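Local structure of transcription initiation factor TFIID subunit 6 (Drosophila melanogaster, 1TAF) at residues Leu2-Ile7 and Val36-Lys41. The protein forms part of TFIID, the multisubunit general transcription factor that mediates RNA polymerase II promoter responses to activators and repressors, this chain being the histone-fold part of the subunit. Residues are numbered along the deposited sequence; the frame is centred on the assembly and turned at random.
Sequences LYGSSI and VSIKLK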
loop_
_atom_site.group_PDB
_atom_site.type_symbol
_atom_site.label_atom_id
_atom_site.label_comp_id
_atom_site.label_asym_id
_atom_site.label_seq_id
_atom_site.Cartn_x
_atom_site.Cartn_y
_atom_site.Cartn_z
ATOM N N LEU B 2 26.128 4.024 5.720
ATOM C CA LEU B 2 26.266 3.328 4.443
ATOM C C LEU B 2 27.657 3.405 3.831
ATOM O O LEU B 2 28.314 4.441 3.889
ATOM C CB LEU B 2 25.252 3.874 3.428
ATOM C CG LEU B 2 23.908 3.163 3.247
ATOM C CD1 LEU B 2 23.072 3.918 2.229
ATOM C CD2 LEU B 2 24.133 1.739 2.775
ATOM N N TYR B 3 28.123 2.280 3.304
ATOM C CA TYR B 3 29.405 2.240 2.625
ATOM C C TYR B 3 29.033 2.326 1.148
ATOM O O TYR B 3 27.899 2.014 0.763
ATOM C CB TYR B 3 30.152 0.938 2.901
ATOM C CG TYR B 3 30.573 0.728 4.346
ATOM C CD1 TYR B 3 31.068 1.782 5.125
ATOM C CD2 TYR B 3 30.502 -0.539 4.926
ATOM C CE1 TYR B 3 31.482 1.568 6.451
ATOM C CE2 TYR B 3 30.911 -0.767 6.234
ATOM C CZ TYR B 3 31.401 0.282 6.995
ATOM O OH TYR B 3 31.829 0.020 8.286
ATOM N N GLY B 4 29.969 2.785 0.330
ATOM C CA GLY B 4 29.699 2.911 -1.084
ATOM C C GLY B 4 28.969 4.198 -1.380
ATOM O O GLY B 4 28.886 5.079 -0.530
ATOM N N SER B 5 28.423 4.300 -2.584
ATOM C CA SER B 5 27.712 5.491 -3.006
ATOM C C SER B 5 26.255 5.574 -2.550
ATOM O O SER B 5 25.606 4.574 -2.247
ATOM C CB SER B 5 27.784 5.613 -4.518
ATOM O OG SER B 5 29.132 5.573 -4.944
ATOM N N SER B 6 25.737 6.791 -2.528
ATOM C CA SER B 6 24.364 7.007 -2.139
ATOM C C SER B 6 23.823 8.275 -2.769
ATOM O O SER B 6 24.573 9.182 -3.115
ATOM C CB SER B 6 24.252 7.072 -0.615
ATOM O OG SER B 6 25.009 8.139 -0.098
ATOM N N ILE B 7 22.520 8.285 -2.994
ATOM C CA ILE B 7 21.826 9.431 -3.564
ATOM C C ILE B 7 21.925 10.566 -2.542
ATOM O O ILE B 7 21.845 10.332 -1.338
ATOM C CB ILE B 7 20.336 9.067 -3.842
ATOM C CG1 ILE B 7 20.243 8.003 -4.957
ATOM C CG2 ILE B 7 19.524 10.309 -4.176
ATOM C CD1 ILE B 7 20.808 8.443 -6.327
ATOM N N VAL B 36 16.548 5.221 0.216
ATOM C CA VAL B 36 16.443 4.901 -1.201
ATOM C C VAL B 36 17.734 4.283 -1.750
ATOM O O VAL B 36 17.688 3.423 -2.629
ATOM C CB VAL B 36 16.002 6.123 -2.062
ATOM C CG1 VAL B 36 17.171 7.087 -2.316
ATOM C CG2 VAL B 36 15.402 5.625 -3.387
ATOM N N SER B 37 18.874 4.703 -1.209
ATOM C CA SER B 37 20.166 4.175 -1.625
ATOM C C SER B 37 20.284 2.725 -1.186
ATOM O O SER B 37 20.847 1.904 -1.906
ATOM C CB SER B 37 21.284 5.000 -1.023
ATOM O OG SER B 37 21.156 6.330 -1.462
ATOM N N ILE B 38 19.741 2.412 -0.010
ATOM C CA ILE B 38 19.760 1.044 0.501
ATOM C C ILE B 38 18.880 0.166 -0.390
ATOM O O ILE B 38 19.232 -0.981 -0.685
ATOM C CB ILE B 38 19.253 0.975 1.961
ATOM C CG1 ILE B 38 20.317 1.536 2.909
ATOM C CG2 ILE B 38 18.890 -0.460 2.342
ATOM C CD1 ILE B 38 19.817 1.734 4.341
ATOM N N LYS B 39 17.741 0.723 -0.810
ATOM C CA LYS B 39 16.789 0.042 -1.689
ATOM C C LYS B 39 17.414 -0.209 -3.053
ATOM O O LYS B 39 17.267 -1.294 -3.624
ATOM C CB LYS B 39 15.532 0.886 -1.853
ATOM C CG LYS B 39 14.471 0.628 -0.824
ATOM C CD LYS B 39 13.584 -0.518 -1.290
ATOM C CE LYS B 39 12.449 -0.815 -0.308
ATOM N NZ LYS B 39 11.477 -1.784 -0.912
ATOM N N LEU B 40 18.109 0.795 -3.572
ATOM C CA LEU B 40 18.788 0.684 -4.863
ATOM C C LEU B 40 19.828 -0.448 -4.866
ATOM O O LEU B 40 19.909 -1.226 -5.823
ATOM C CB LEU B 40 19.469 2.008 -5.222
ATOM C CG LEU B 40 18.548 3.102 -5.752
ATOM C CD1 LEU B 40 19.304 4.425 -5.793
ATOM C CD2 LEU B 40 18.042 2.727 -7.140
ATOM N N LYS B 41 20.613 -0.541 -3.792
ATOM C CA LYS B 41 21.634 -1.580 -3.672
ATOM C C LYS B 41 20.970 -2.959 -3.617
ATOM O O LYS B 41 21.455 -3.895 -4.245
ATOM C CB LYS B 41 22.518 -1.318 -2.453
ATOM C CG LYS B 41 23.374 -0.028 -2.568
ATOM C CD LYS B 41 23.880 0.394 -1.190
ATOM C CE LYS B 41 24.427 1.830 -1.145
ATOM N NZ LYS B 41 25.888 1.983 -1.419
#
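Lys41 reaches from the helix into the bend made by Leu2-Ile7 and shows how one long side chain can hold a segment without regular secondary structure. Its CB points toward that segment and the chain runs nearly extended as far as CE, with CD passing 4.2 Å from Leu2 CD2. Lys41 CE lies 3.9 Å from Leu2 CD2, the two side chains running past each other in opposite directions. A bend at the last torsion (chi4 -91°) then turns NZ into the hollow of the loop, where it donates to two backbone carbonyls, 3.0 Å to Tyr3 O and 2.7 Å to Ser5 O. Both bonds lie in the carbonyl plane, the second on a lone pair. With only an alanine here, the two carbonyls would probably lose their shared donor, and the bend around Gly4 would be freer to move. Gly4 suits the site: its backbone angles would jam a CB against the carbonyl of Tyr3, and that CB would also crowd the ammonium group.

One turn back along the helix, Ser37 OG accepts the backbone N-H of Ile7 at 2.8 Å, while also hydrogen-bonding to Ala33 O within its own helix. Apolar contacts accompany the polar ones: Leu2 CD1 meets Ile38 CG1 at 3.7 Å, and the Ile7 and Leu40 side chains cross at about a right angle, with Ile7 CG1 3.8 Å from Leu40 CD1.

In the histone fold, the N-terminal segment that leads into helix 9-18 is thus laid against the middle of the long central helix 26-53. A chain of another protein completes the surroundings, packing on Ile7, Val36 and Leu40 and offering an acidic side chain to Ser5 OG, consistent with the heterodimerization of this domain.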